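Local coordinates for protein endo-beta-1,4-glucanase (cellulase B) (Bacillus halodurans, PDB 4V2X) that hydrolyses beta-1,4-linked glucans as a three-module endoglucanase, its family 46 carbohydrate-binding module contributing to attack on xyloglucan and beta-1,3-1,4-glucans, at residues D76-D81 with W112-G117; G335-F340 with W371-L376; L398-R403 with T479-V484; R551-G556 with I574-N579. One frame throughout, in Å; residues are numbered along the deposited sequence.

Contact 1. Residues D76-D81 with W112-G117; sequences DAVGQD and WENRIG
Bent at chi2 (102°), the Arg115 chain reaches from its own loop to the backbone of 76-81, its CG set opposite the carbonyl carbon (chi1 -59°). In this (beta/alpha)8 barrel of glycoside hydrolase family 5, both segments are loops that follow neighbouring strands, 68-70 and 105-108. The guanidinium sits among main-chain carbonyls: Arg115 NH2 gives a weak bond to Ala77 O at 2.8 Å, bent to 119° at the hydrogen, while Arg115 NE makes a second weak bond, straighter but long, to Gln80 O at 3.4 Å. NH1 turns to Thr111 O, so the group also ties down its own loop. Without the guanidinium, as with an alanine here, the carbonyls of Ala77 and Gln80 would probably lose their charged mate and a gap would open between the loops. The type II turn Trp112-Arg115 presents Asn114, whose CB lies 3.6 Å from Gly79 O. Water 1, over the centre of one guanidinium face, donates to Glu113 O at 2.8 Å and accepts from Gly79 N at 3.3 Å.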
loop_
_atom_site.group_PDB
_atom_site.type_symbol
_atom_site.label_atom_id
_atom_site.label_comp_id
_atom_site.label_asym_id
_atom_site.label_seq_id
_atom_site.Cartn_x
_atom_site.Cartn_y
_atom_site.Cartn_z
ATOM N N ASP A 76 -1.391 30.040 -9.564
ATOM C CA ASP A 76 -0.348 29.023 -9.539
ATOM C C ASP A 76 1.046 29.555 -9.851
ATOM O O ASP A 76 2.030 28.873 -9.579
ATOM C CB ASP A 76 -0.692 27.862 -10.487
ATOM C CG ASP A 76 -1.169 28.325 -11.847
ATOM O OD1 ASP A 76 -1.998 29.273 -11.924
ATOM O OD2 ASP A 76 -0.736 27.715 -12.847
ATOM N N ALA A 77 1.149 30.763 -10.409
ATOM C CA ALA A 77 2.458 31.324 -10.754
ATOM C C ALA A 77 3.374 31.409 -9.535
ATOM O O ALA A 77 2.943 31.765 -8.438
ATOM C CB ALA A 77 2.307 32.693 -11.406
ATOM N N VAL A 78 4.637 31.055 -9.739
ATOM C CA VAL A 78 5.636 31.103 -8.685
ATOM C C VAL A 78 6.239 32.499 -8.697
ATOM O O VAL A 78 6.971 32.876 -9.614
ATOM C CB VAL A 78 6.702 30.007 -8.857
ATOM C CG1 VAL A 78 7.667 30.010 -7.679
ATOM C CG2 VAL A 78 6.031 28.643 -8.978
ATOM N N GLY A 79 5.889 33.275 -7.683
ATOM C CA GLY A 79 6.251 34.683 -7.630
ATOM C C GLY A 79 5.523 35.357 -6.492
ATOM O O GLY A 79 4.813 34.705 -5.721
ATOM N N GLN A 80 5.699 36.668 -6.382
ATOM C CA GLN A 80 5.020 37.447 -5.356
ATOM C C GLN A 80 3.516 37.359 -5.554
ATOM O O GLN A 80 2.773 37.122 -4.595
ATOM C CB GLN A 80 5.473 38.912 -5.399
ATOM C CG GLN A 80 4.885 39.809 -4.308
ATOM C CD GLN A 80 5.548 39.630 -2.949
ATOM O OE1 GLN A 80 6.140 40.567 -2.409
ATOM N NE2 GLN A 80 5.443 38.430 -2.387
ATOM N N ASP A 81 3.072 37.524 -6.799
ATOM C CA ASP A 81 1.654 37.464 -7.096
ATOM C C ASP A 81 1.312 36.778 -8.425
ATOM O O ASP A 81 2.186 36.299 -9.157
ATOM C CB ASP A 81 1.031 38.870 -6.975
ATOM C CG ASP A 81 1.127 39.715 -8.250
ATOM O OD1 ASP A 81 1.761 39.325 -9.252
ATOM O OD2 ASP A 81 0.532 40.817 -8.235
ATOM N N TRP A 112 0.717 28.145 -3.001
ATOM C CA TRP A 112 0.667 28.861 -1.725
ATOM C C TRP A 112 2.047 29.281 -1.235
ATOM O O TRP A 112 2.180 30.325 -0.613
ATOM C CB TRP A 112 -0.089 28.024 -0.695
ATOM C CG TRP A 112 -1.468 27.701 -1.176
ATOM C CD1 TRP A 112 -1.864 26.564 -1.816
ATOM C CD2 TRP A 112 -2.618 28.545 -1.109
ATOM N NE1 TRP A 112 -3.196 26.638 -2.141
ATOM C CE2 TRP A 112 -3.687 27.845 -1.712
ATOM C CE3 TRP A 112 -2.852 29.833 -0.607
ATOM C CZ2 TRP A 112 -4.965 28.381 -1.815
ATOM C CZ3 TRP A 112 -4.118 30.357 -0.707
ATOM C CH2 TRP A 112 -5.163 29.635 -1.310
ATOM N N GLU A 113 3.068 28.476 -1.531
ATOM C CA GLU A 113 4.453 28.885 -1.309
ATOM C C GLU A 113 4.670 30.308 -1.845
ATOM O O GLU A 113 4.190 30.642 -2.931
ATOM C CB GLU A 113 5.410 27.907 -1.996
ATOM C CG GLU A 113 6.875 28.099 -1.627
ATOM C CD GLU A 113 7.292 27.363 -0.359
ATOM O OE1 GLU A 113 6.467 27.143 0.542
ATOM O OE2 GLU A 113 8.476 26.994 -0.258
ATOM N N ASN A 114 5.384 31.130 -1.069
ATOM C CA ASN A 114 5.626 32.567 -1.357
ATOM C C ASN A 114 4.490 33.490 -0.912
ATOM O O ASN A 114 4.642 34.708 -0.970
ATOM C CB ASN A 114 5.949 32.862 -2.837
ATOM C CG ASN A 114 7.151 32.092 -3.352
ATOM O OD1 ASN A 114 7.097 31.471 -4.418
ATOM N ND2 ASN A 114 8.243 32.130 -2.602
ATOM N N ARG A 115 3.359 32.925 -0.491
ATOM C CA ARG A 115 2.254 33.712 0.051
ATOM C C ARG A 115 1.825 33.189 1.424
ATOM O O ARG A 115 0.667 33.335 1.817
ATOM C CB ARG A 115 1.068 33.702 -0.921
ATOM C CG ARG A 115 1.400 34.266 -2.289
ATOM C CD ARG A 115 1.624 33.180 -3.327
ATOM N NE ARG A 115 1.983 33.770 -4.616
ATOM C CZ ARG A 115 1.715 33.240 -5.813
ATOM N NH1 ARG A 115 1.063 32.086 -5.935
ATOM N NH2 ARG A 115 2.094 33.892 -6.908
ATOM N N ILE A 116 2.769 32.584 2.140
ATOM C CA ILE A 116 2.515 32.010 3.463
ATOM C C ILE A 116 3.643 32.389 4.434
ATOM O O ILE A 116 4.766 32.666 4.013
ATOM C CB ILE A 116 2.378 30.470 3.408
ATOM C CG1 ILE A 116 3.617 29.831 2.759
ATOM C CG2 ILE A 116 1.110 30.081 2.658
ATOM C CD1 ILE A 116 3.561 28.318 2.658
ATOM N N GLY A 117 3.340 32.391 5.728
ATOM C CA GLY A 117 4.356 32.596 6.754
ATOM C C GLY A 117 5.182 31.342 6.991
ATOM O O GLY A 117 5.076 30.359 6.252
HETATM O O HOH W 1 4.287 31.278 -5.622
#

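Contact 2. Residues G335-F340 with W371-L376; sequences GEKLKF and WYDQEL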
loop_
_atom_site.group_PDB
_atom_site.type_symbol
_atom_site.label_atom_id
_atom_site.label_comp_id
_atom_site.label_asym_id
_atom_site.label_seq_id
_atom_site.Cartn_x
_atom_site.Cartn_y
_atom_site.Cartn_z
ATOM N N GLY A 335 -3.900 21.149 -38.590
ATOM C CA GLY A 335 -4.871 20.095 -38.861
ATOM C C GLY A 335 -4.724 18.920 -37.916
ATOM O O GLY A 335 -5.708 18.363 -37.423
ATOM N N GLU A 336 -3.478 18.557 -37.643
ATOM C CA GLU A 336 -3.192 17.427 -36.757
ATOM C C GLU A 336 -3.580 17.769 -35.315
ATOM O O GLU A 336 -4.074 16.923 -34.576
ATOM C CB GLU A 336 -1.719 17.028 -36.885
ATOM C CG GLU A 336 -1.309 16.714 -38.324
ATOM C CD GLU A 336 -2.140 15.603 -38.959
ATOM O OE1 GLU A 336 -2.288 14.529 -38.334
ATOM O OE2 GLU A 336 -2.643 15.794 -40.089
ATOM N N LYS A 337 -3.364 19.023 -34.936
ATOM C CA LYS A 337 -3.779 19.534 -33.635
ATOM C C LYS A 337 -5.287 19.403 -33.476
ATOM O O LYS A 337 -5.779 18.931 -32.448
ATOM C CB LYS A 337 -3.364 21.004 -33.512
ATOM C CG LYS A 337 -3.748 21.677 -32.211
ATOM C CD LYS A 337 -3.709 23.193 -32.328
ATOM C CE LYS A 337 -2.332 23.702 -32.726
ATOM N NZ LYS A 337 -2.347 25.184 -32.859
ATOM N N LEU A 338 -6.023 19.810 -34.506
ATOM C CA LEU A 338 -7.480 19.758 -34.463
ATOM C C LEU A 338 -7.966 18.328 -34.336
ATOM O O LEU A 338 -8.877 18.051 -33.559
ATOM C CB LEU A 338 -8.084 20.405 -35.708
ATOM C CG LEU A 338 -7.840 21.902 -35.872
ATOM C CD1 LEU A 338 -8.379 22.358 -37.215
ATOM C CD2 LEU A 338 -8.454 22.701 -34.740
ATOM N N LYS A 339 -7.346 17.409 -35.071
ATOM C CA LYS A 339 -7.765 16.009 -35.018
ATOM C C LYS A 339 -7.476 15.385 -33.656
ATOM O O LYS A 339 -8.275 14.595 -33.173
ATOM C CB LYS A 339 -7.134 15.192 -36.144
ATOM C CG LYS A 339 -7.715 15.548 -37.504
ATOM C CD LYS A 339 -7.096 14.763 -38.639
ATOM C CE LYS A 339 -5.706 15.262 -38.979
ATOM N NZ LYS A 339 -5.179 14.629 -40.214
ATOM N N PHE A 340 -6.357 15.760 -33.030
ATOM C CA PHE A 340 -6.064 15.328 -31.658
ATOM C C PHE A 340 -7.196 15.711 -30.709
ATOM O O PHE A 340 -7.706 14.856 -29.961
ATOM C CB PHE A 340 -4.735 15.915 -31.147
ATOM C CG PHE A 340 -4.470 15.630 -29.684
ATOM C CD1 PHE A 340 -3.889 14.434 -29.286
ATOM C CD2 PHE A 340 -4.825 16.547 -28.707
ATOM C CE1 PHE A 340 -3.679 14.161 -27.946
ATOM C CE2 PHE A 340 -4.612 16.282 -27.366
ATOM C CZ PHE A 340 -4.025 15.087 -26.987
ATOM N N TRP A 371 -10.715 34.019 -28.427
ATOM C CA TRP A 371 -9.767 32.924 -28.650
ATOM C C TRP A 371 -8.680 33.343 -29.632
ATOM O O TRP A 371 -8.984 33.894 -30.704
ATOM C CB TRP A 371 -10.496 31.656 -29.111
ATOM C CG TRP A 371 -11.494 31.201 -28.091
ATOM C CD1 TRP A 371 -12.833 31.454 -28.088
ATOM C CD2 TRP A 371 -11.221 30.470 -26.884
ATOM N NE1 TRP A 371 -13.415 30.916 -26.965
ATOM C CE2 TRP A 371 -12.450 30.310 -26.209
ATOM C CE3 TRP A 371 -10.063 29.925 -26.315
ATOM C CZ2 TRP A 371 -12.555 29.628 -25.004
ATOM C CZ3 TRP A 371 -10.171 29.246 -25.115
ATOM C CH2 TRP A 371 -11.409 29.103 -24.473
ATOM N N TYR A 372 -7.416 33.096 -29.270
ATOM C CA TYR A 372 -6.312 33.327 -30.201
ATOM C C TYR A 372 -6.511 32.474 -31.445
ATOM O O TYR A 372 -6.242 32.930 -32.557
ATOM C CB TYR A 372 -4.949 33.001 -29.592
ATOM C CG TYR A 372 -4.447 34.002 -28.581
ATOM C CD1 TYR A 372 -3.894 35.219 -28.982
ATOM C CD2 TYR A 372 -4.501 33.725 -27.223
ATOM C CE1 TYR A 372 -3.423 36.133 -28.049
ATOM C CE2 TYR A 372 -4.033 34.627 -26.290
ATOM C CZ TYR A 372 -3.500 35.827 -26.701
ATOM O OH TYR A 372 -3.057 36.712 -25.743
ATOM N N ASP A 373 -6.990 31.247 -31.240
ATOM C CA ASP A 373 -7.205 30.284 -32.326
ATOM C C ASP A 373 -8.670 29.864 -32.332
ATOM O O ASP A 373 -9.074 28.914 -31.652
ATOM C CB ASP A 373 -6.287 29.072 -32.151
ATOM C CG ASP A 373 -6.381 28.086 -33.312
ATOM O OD1 ASP A 373 -7.294 28.228 -34.154
ATOM O OD2 ASP A 373 -5.533 27.167 -33.394
ATOM N N GLN A 374 -9.463 30.583 -33.119
ATOM C CA GLN A 374 -10.899 30.326 -33.186
ATOM C C GLN A 374 -11.184 28.938 -33.744
ATOM O O GLN A 374 -12.161 28.311 -33.360
ATOM C CB GLN A 374 -11.603 31.367 -34.048
ATOM C CG GLN A 374 -13.122 31.317 -33.939
ATOM C CD GLN A 374 -13.617 31.654 -32.547
ATOM O OE1 GLN A 374 -13.172 32.626 -31.944
ATOM N NE2 GLN A 374 -14.546 30.861 -32.031
ATOM N N GLU A 375 -10.338 28.472 -34.659
ATOM C CA GLU A 375 -10.501 27.148 -35.250
ATOM C C GLU A 375 -10.388 26.064 -34.178
ATOM O O GLU A 375 -11.184 25.122 -34.138
ATOM C CB GLU A 375 -9.459 26.943 -36.342
ATOM C CG GLU A 375 -9.742 25.807 -37.300
ATOM C CD GLU A 375 -8.697 25.708 -38.395
ATOM O OE1 GLU A 375 -7.546 26.111 -38.148
ATOM O OE2 GLU A 375 -9.030 25.208 -39.498
ATOM N N LEU A 376 -9.420 26.210 -33.283
ATOM C CA LEU A 376 -9.266 25.252 -32.197
ATOM C C LEU A 376 -10.472 25.295 -31.276
ATOM O O LEU A 376 -11.005 24.243 -30.901
ATOM C CB LEU A 376 -7.986 25.513 -31.404
ATOM C CG LEU A 376 -7.756 24.588 -30.205
ATOM C CD1 LEU A 376 -7.642 23.133 -30.652
ATOM C CD2 LEU A 376 -6.515 25.041 -29.450
HETATM O O HOH W 2 -3.935 26.701 -31.197
#
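Leu338 on helix 334-350 meets the first turn of helix 374-385, a helix-to-helix packing on the outside of the family 5 (beta/alpha)8 barrel. Its CB leaves the helix with CG opposite the carbonyl carbon (chi1 -65°), and CG then splits the branch between two neighbours. Leu338 CD1 runs up against the carboxylate end of Glu375, 3.6 Å from Glu375 CD, the two side chains crossing at about a right angle. Leu338 CD2 goes to the backbone instead, 3.7 Å from Leu376 CA, and its nearest side-chain partner there is Leu376 CD1 at 4.2 Å. Trp473, on strand 473-480 of the next module, touches the same leucine.

Beside this leucine Lys337 and Asp373 approach from opposite directions. Their salt bridge is long, 3.8 Å from Lys337 NZ to Asp373 OD2, and water 2 spans it, accepting from NZ and donating to OD2. Gln334 reinforces the arrangement from one turn back: its OE1 takes a bond from Lys337 NZ, while its NE2 serves both Asp373 OD2 and Glu375 OE1. The ammonium also bonds Thr329 O. Asp373 has a second job as the N-cap of helix 374-385: Leu376 N bonds Asp373 OD1 at 3.1 Å, meeting that oxygen from well above the carboxylate plane.

Contact 3. Residues L398-R403 with T479-V484; sequences LKQGDR and TYRTPV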
loop_
_atom_site.group_PDB
_atom_site.type_symbol
_atom_site.label_atom_id
_atom_site.label_comp_id
_atom_site.label_asym_id
_atom_site.label_seq_id
_atom_site.Cartn_x
_atom_site.Cartn_y
_atom_site.Cartn_z
ATOM N N LEU A 398 -0.132 23.437 -54.158
ATOM C CA LEU A 398 0.005 23.559 -55.605
ATOM C C LEU A 398 1.417 24.023 -55.941
ATOM O O LEU A 398 1.851 25.065 -55.466
ATOM C CB LEU A 398 -1.000 24.581 -56.124
ATOM C CG LEU A 398 -2.461 24.359 -55.725
ATOM C CD1 LEU A 398 -3.309 25.546 -56.136
ATOM C CD2 LEU A 398 -2.985 23.073 -56.340
ATOM N N LYS A 399 2.126 23.258 -56.772
ATOM C CA LYS A 399 3.488 23.619 -57.167
ATOM C C LYS A 399 3.427 24.763 -58.181
ATOM O O LYS A 399 2.828 24.624 -59.249
ATOM C CB LYS A 399 4.210 22.409 -57.765
ATOM C CG LYS A 399 5.656 22.667 -58.181
ATOM C CD LYS A 399 6.644 22.464 -57.046
ATOM C CE LYS A 399 8.067 22.368 -57.567
ATOM N NZ LYS A 399 8.320 21.125 -58.351
ATOM N N GLN A 400 4.039 25.894 -57.842
ATOM C CA GLN A 400 4.050 27.050 -58.726
ATOM C C GLN A 400 4.705 26.656 -60.041
ATOM O O GLN A 400 5.744 25.994 -60.049
ATOM C CB GLN A 400 4.816 28.208 -58.089
ATOM C CG GLN A 400 4.608 29.556 -58.766
ATOM C CD GLN A 400 5.643 30.570 -58.325
ATOM O OE1 GLN A 400 6.835 30.292 -58.361
ATOM N NE2 GLN A 400 5.195 31.742 -57.892
ATOM N N GLY A 401 4.082 27.034 -61.151
ATOM C CA GLY A 401 4.598 26.685 -62.467
ATOM C C GLY A 401 3.998 25.434 -63.088
ATOM O O GLY A 401 4.064 25.266 -64.309
ATOM N N ASP A 402 3.430 24.548 -62.265
ATOM C CA ASP A 402 2.800 23.320 -62.763
ATOM C C ASP A 402 1.352 23.563 -63.125
ATOM O O ASP A 402 0.693 24.426 -62.551
ATOM C CB ASP A 402 2.847 22.202 -61.717
ATOM C CG ASP A 402 4.207 21.547 -61.616
ATOM O OD1 ASP A 402 5.143 21.995 -62.305
ATOM O OD2 ASP A 402 4.332 20.570 -60.852
ATOM N N ARG A 403 0.851 22.780 -64.069
ATOM C CA ARG A 403 -0.568 22.801 -64.384
ATOM C C ARG A 403 -1.348 22.379 -63.146
ATOM O O ARG A 403 -1.006 21.397 -62.497
ATOM C CB ARG A 403 -0.868 21.863 -65.550
ATOM C CG ARG A 403 -2.329 21.846 -65.986
ATOM C CD ARG A 403 -2.490 21.297 -67.401
ATOM N NE ARG A 403 -1.497 20.267 -67.688
ATOM C CZ ARG A 403 -1.534 19.026 -67.208
ATOM N NH1 ARG A 403 -2.532 18.631 -66.419
ATOM N NH2 ARG A 403 -0.562 18.170 -67.512
ATOM N N THR A 479 0.289 27.841 -52.593
ATOM C CA THR A 479 1.205 27.710 -53.714
ATOM C C THR A 479 2.628 27.701 -53.179
ATOM O O THR A 479 2.975 28.517 -52.327
ATOM C CB THR A 479 1.031 28.862 -54.715
ATOM O OG1 THR A 479 -0.307 28.837 -55.228
ATOM C CG2 THR A 479 2.013 28.729 -55.861
ATOM N N TYR A 480 3.441 26.770 -53.675
ATOM C CA TYR A 480 4.820 26.635 -53.218
ATOM C C TYR A 480 5.796 26.408 -54.373
ATOM O O TYR A 480 5.411 25.986 -55.470
ATOM C CB TYR A 480 4.935 25.482 -52.214
ATOM C CG TYR A 480 4.908 24.101 -52.850
ATOM C CD1 TYR A 480 3.709 23.529 -53.266
ATOM C CD2 TYR A 480 6.078 23.382 -53.055
ATOM C CE1 TYR A 480 3.679 22.278 -53.854
ATOM C CE2 TYR A 480 6.054 22.128 -53.640
ATOM C CZ TYR A 480 4.847 21.580 -54.033
ATOM O OH TYR A 480 4.806 20.334 -54.624
ATOM N N ARG A 481 7.066 26.722 -54.103
ATOM C CA ARG A 481 8.196 26.274 -54.917
ATOM C C ARG A 481 9.172 25.568 -53.992
ATOM O O ARG A 481 9.069 25.672 -52.771
ATOM C CB ARG A 481 8.941 27.438 -55.557
ATOM C CG ARG A 481 8.100 28.642 -55.902
ATOM C CD ARG A 481 8.983 29.769 -56.400
ATOM N NE ARG A 481 9.770 29.350 -57.560
ATOM C CZ ARG A 481 11.089 29.488 -57.687
ATOM N NH1 ARG A 481 11.816 30.063 -56.736
ATOM N NH2 ARG A 481 11.686 29.062 -58.792
ATOM N N THR A 482 10.145 24.882 -54.572
ATOM C CA THR A 482 11.172 24.237 -53.768
ATOM C C THR A 482 11.792 25.283 -52.835
ATOM O O THR A 482 12.195 26.359 -53.292
ATOM C CB THR A 482 12.251 23.574 -54.648
ATOM O OG1 THR A 482 11.675 22.447 -55.321
ATOM C CG2 THR A 482 13.434 23.094 -53.807
ATOM N N PRO A 483 11.833 24.987 -51.525
ATOM C CA PRO A 483 12.484 25.912 -50.603
ATOM C C PRO A 483 13.989 25.855 -50.786
ATOM O O PRO A 483 14.520 24.822 -51.194
ATOM C CB PRO A 483 12.078 25.405 -49.215
ATOM C CG PRO A 483 11.396 24.097 -49.414
ATOM C CD PRO A 483 11.443 23.730 -50.862
ATOM N N VAL A 484 14.657 26.966 -50.501
ATOM C CA VAL A 484 16.082 27.090 -50.739
ATOM C C VAL A 484 16.735 27.561 -49.455
ATOM O O VAL A 484 16.303 28.549 -48.866
ATOM C CB VAL A 484 16.386 28.096 -51.872
ATOM C CG1 VAL A 484 17.880 28.144 -52.159
ATOM C CG2 VAL A 484 15.618 27.731 -53.134
HETATM O O HOH W 3 8.026 29.019 -60.248
#
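Leu398 and Thr479 pair in parallel near the ends of strand 395-399, at the margin of its sheet, and strand 473-480. Two backbone hydrogen bonds carry the pairing: Tyr480 N gives to Leu398 O at 2.9 Å, and Gln400 N gives to Tyr480 O at 2.7 Å, almost straight at 176°. Thr479 CA adds a CA-H...O contact to Leu398 O.

The packing centres on Tyr480. With chi1 at 76° its CG stands between the backbone N and the carbonyl carbon, which brings the ring back over Lys399. Lys399 CA lies over one face, 4.0 Å from the Tyr480 ring centroid, in a CH-pi contact, and the lysine chain, bent at chi2, lays Lys399 CD 3.5 Å from Tyr480 CE2. Tyr397 meets the same ring at about 90°. Nearby, Gln400 CB rests 3.6 Å from Thr479 CG2.

Polar side chains close the end. Gln400 OE1 accepts a hydrogen bond from water 3 at 2.6 Å, and the water accepts from Arg481 NE. Gln400 NE2 bonds Gly455 O.

Backbone bonds thus fix the strand register where the immunoglobulin-like module passes into the CBM46 module, while aliphatic lysine carbons against the tyrosine and a water-bridged glutamine-arginine pair suit a contact at the surface.

Contact 4. Residues R551-G556 with I574-N579; sequences REVRDG and IIKNGN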
loop_
_atom_site.group_PDB
_atom_site.type_symbol
_atom_site.label_atom_id
_atom_site.label_comp_id
_atom_site.label_asym_id
_atom_site.label_seq_id
_atom_site.Cartn_x
_atom_site.Cartn_y
_atom_site.Cartn_z
ATOM N N ARG A 551 24.636 22.289 -28.064
ATOM C CA ARG A 551 25.190 21.754 -26.812
ATOM C C ARG A 551 25.338 20.231 -26.842
ATOM O O ARG A 551 26.173 19.674 -26.132
ATOM C CB ARG A 551 24.343 22.162 -25.601
ATOM C CG ARG A 551 24.654 23.547 -25.066
ATOM C CD ARG A 551 24.237 23.705 -23.612
ATOM N NE ARG A 551 22.793 23.592 -23.432
ATOM C CZ ARG A 551 21.915 24.575 -23.638
ATOM N NH1 ARG A 551 22.315 25.775 -24.053
ATOM N NH2 ARG A 551 20.622 24.351 -23.433
ATOM N N GLU A 552 24.532 19.565 -27.667
ATOM C CA GLU A 552 24.587 18.116 -27.793
ATOM C C GLU A 552 25.014 17.661 -29.189
ATOM O O GLU A 552 24.617 16.592 -29.658
ATOM C CB GLU A 552 23.234 17.530 -27.390
ATOM C CG GLU A 552 22.885 17.875 -25.950
ATOM C CD GLU A 552 21.640 17.174 -25.453
ATOM O OE1 GLU A 552 21.688 15.944 -25.251
ATOM O OE2 GLU A 552 20.618 17.864 -25.259
ATOM N N VAL A 553 25.846 18.475 -29.838
ATOM C CA VAL A 553 26.470 18.116 -31.094
ATOM C C VAL A 553 27.984 18.177 -30.908
ATOM O O VAL A 553 28.524 19.193 -30.469
ATOM C CB VAL A 553 26.042 19.068 -32.225
ATOM C CG1 VAL A 553 26.796 18.763 -33.516
ATOM C CG2 VAL A 553 24.532 18.995 -32.444
ATOM N N ARG A 554 28.665 17.089 -31.244
ATOM C CA ARG A 554 30.127 17.073 -31.205
ATOM C C ARG A 554 30.689 17.739 -32.450
ATOM O O ARG A 554 30.014 17.823 -33.478
ATOM C CB ARG A 554 30.654 15.646 -31.053
ATOM C CG ARG A 554 30.487 14.754 -32.266
ATOM C CD ARG A 554 31.463 13.587 -32.221
ATOM N NE ARG A 554 31.333 12.752 -33.410
ATOM C CZ ARG A 554 30.480 11.737 -33.540
ATOM N NH1 ARG A 554 29.658 11.393 -32.549
ATOM N NH2 ARG A 554 30.454 11.055 -34.679
ATOM N N ASP A 555 31.923 18.227 -32.356
ATOM C CA ASP A 555 32.610 18.785 -33.516
ATOM C C ASP A 555 32.634 17.753 -34.643
ATOM O O ASP A 555 32.783 16.551 -34.397
ATOM C CB ASP A 555 34.050 19.178 -33.169
ATOM C CG ASP A 555 34.140 20.434 -32.323
ATOM O OD1 ASP A 555 33.102 21.030 -31.969
ATOM O OD2 ASP A 555 35.281 20.827 -32.007
ATOM N N GLY A 556 32.482 18.226 -35.872
ATOM C CA GLY A 556 32.427 17.351 -37.036
ATOM C C GLY A 556 31.319 17.766 -37.986
ATOM O O GLY A 556 30.810 18.886 -37.915
ATOM N N ILE A 574 26.089 21.000 -41.920
ATOM C CA ILE A 574 26.796 21.868 -40.985
ATOM C C ILE A 574 28.093 21.215 -40.528
ATOM O O ILE A 574 28.170 20.000 -40.343
ATOM C CB ILE A 574 25.942 22.296 -39.771
ATOM C CG1 ILE A 574 25.341 21.083 -39.064
ATOM C CG2 ILE A 574 24.844 23.253 -40.213
ATOM C CD1 ILE A 574 24.784 21.378 -37.692
ATOM N N ILE A 575 29.120 22.044 -40.383
ATOM C CA ILE A 575 30.404 21.619 -39.853
ATOM C C ILE A 575 30.629 22.449 -38.600
ATOM O O ILE A 575 30.649 23.680 -38.659
ATOM C CB ILE A 575 31.546 21.814 -40.868
ATOM C CG1 ILE A 575 31.270 20.982 -42.124
ATOM C CG2 ILE A 575 32.882 21.403 -40.255
ATOM C CD1 ILE A 575 32.252 21.195 -43.251
ATOM N N LYS A 576 30.759 21.763 -37.471
ATOM C CA LYS A 576 30.965 22.408 -36.183
ATOM C C LYS A 576 32.439 22.293 -35.800
ATOM O O LYS A 576 33.007 21.201 -35.802
ATOM C CB LYS A 576 30.095 21.753 -35.116
ATOM C CG LYS A 576 30.176 22.392 -33.735
ATOM C CD LYS A 576 29.348 21.616 -32.728
ATOM C CE LYS A 576 29.243 22.352 -31.404
ATOM N NZ LYS A 576 30.543 22.397 -30.683
ATOM N N ASN A 577 33.040 23.435 -35.485
ATOM C CA ASN A 577 34.411 23.513 -34.995
ATOM C C ASN A 577 34.388 24.437 -33.787
ATOM O O ASN A 577 34.406 25.654 -33.936
ATOM C CB ASN A 577 35.335 24.085 -36.075
ATOM C CG ASN A 577 35.730 23.058 -37.132
ATOM O OD1 ASN A 577 35.487 23.246 -38.329
ATOM N ND2 ASN A 577 36.361 21.975 -36.695
ATOM N N GLY A 578 34.326 23.862 -32.593
ATOM C CA GLY A 578 34.128 24.648 -31.378
ATOM C C GLY A 578 32.779 25.340 -31.393
ATOM O O GLY A 578 31.765 24.724 -31.711
ATOM N N ASN A 579 32.764 26.629 -31.074
ATOM C CA ASN A 579 31.527 27.405 -31.098
ATOM C C ASN A 579 31.196 27.976 -32.480
ATOM O O ASN A 579 30.192 28.675 -32.634
ATOM C CB ASN A 579 31.595 28.537 -30.070
ATOM C CG ASN A 579 31.608 28.027 -28.644
ATOM O OD1 ASN A 579 30.987 27.016 -28.328
ATOM N ND2 ASN A 579 32.306 28.735 -27.769
HETATM O O HOH W 4 30.994 20.090 -29.556
HETATM O O HOH W 5 28.824 21.791 -28.183
#
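Lys576 and Asp555 make the central pair, a salt bridge in which Lys576 NZ meets Asp555 OD1 at 3.2 Å, nearly in line with the C-O bond. The two side chains cross at about a right angle. The carboxylate also faces the chain beyond the strand: Gly578 N reaches OD1 and OD2 of Asp555 in two weak hydrogen bonds. Lys576 NZ has a second, shorter bond to Gly578 O at 2.8 Å, met from above the carbonyl plane, so lysine and aspartate together hold the peptide groups on either side of this glycine.

Next come the waters and the aliphatic stem. Water 4 accepts from Lys576 NZ at 2.6 Å and donates to Val553 O. The extended lysine chain lays Lys576 CD 3.9 Å from Val553 CG1, and the turn at chi4 (-69°) swings NZ to its acceptors. A methionine at Lys576 would probably leave Asp555 without its opposite charge and Gly578 O without this donor.

Behind this lies the backbone pairing of Gly556 and Lys576. Gly556 N bonds Lys576 O at 3.0 Å, and Lys576 N returns to Gly556 O at 2.9 Å. Farther out, Val553 packs on Val558, and Tyr513 engages Arg554 by cation-pi. Gly556 and Lys576 form an antiparallel hydrogen-bonded pair at the end of the hairpin strands 556-564 and 569-577, within the all-beta CBM46 module.

In the fold
The four contacts follow one another along the chain without touching. Contact 2 is the buried one, its centre about 11 Å from the centre of the chain; contact 3 lies on the surface, and contacts 1 and 4 are partly buried. Contacts 1 and 2 belong to the catalytic barrel, joining loops and helices respectively. Strand 473-480 touches contact 2 through Trp473 and His474 and itself forms part of contact 3, at the passage to the last module, which holds contact 4. Strands pair in parallel in contact 3, with lysine-tyrosine CH-pi packing and a water-bridged glutamine and arginine, and antiparallel in contact 4, with a direct ion pair. Contact 1 sets an arginine among carbonyls; contact 2 mixes leucine packing with a water-spanned ion pair.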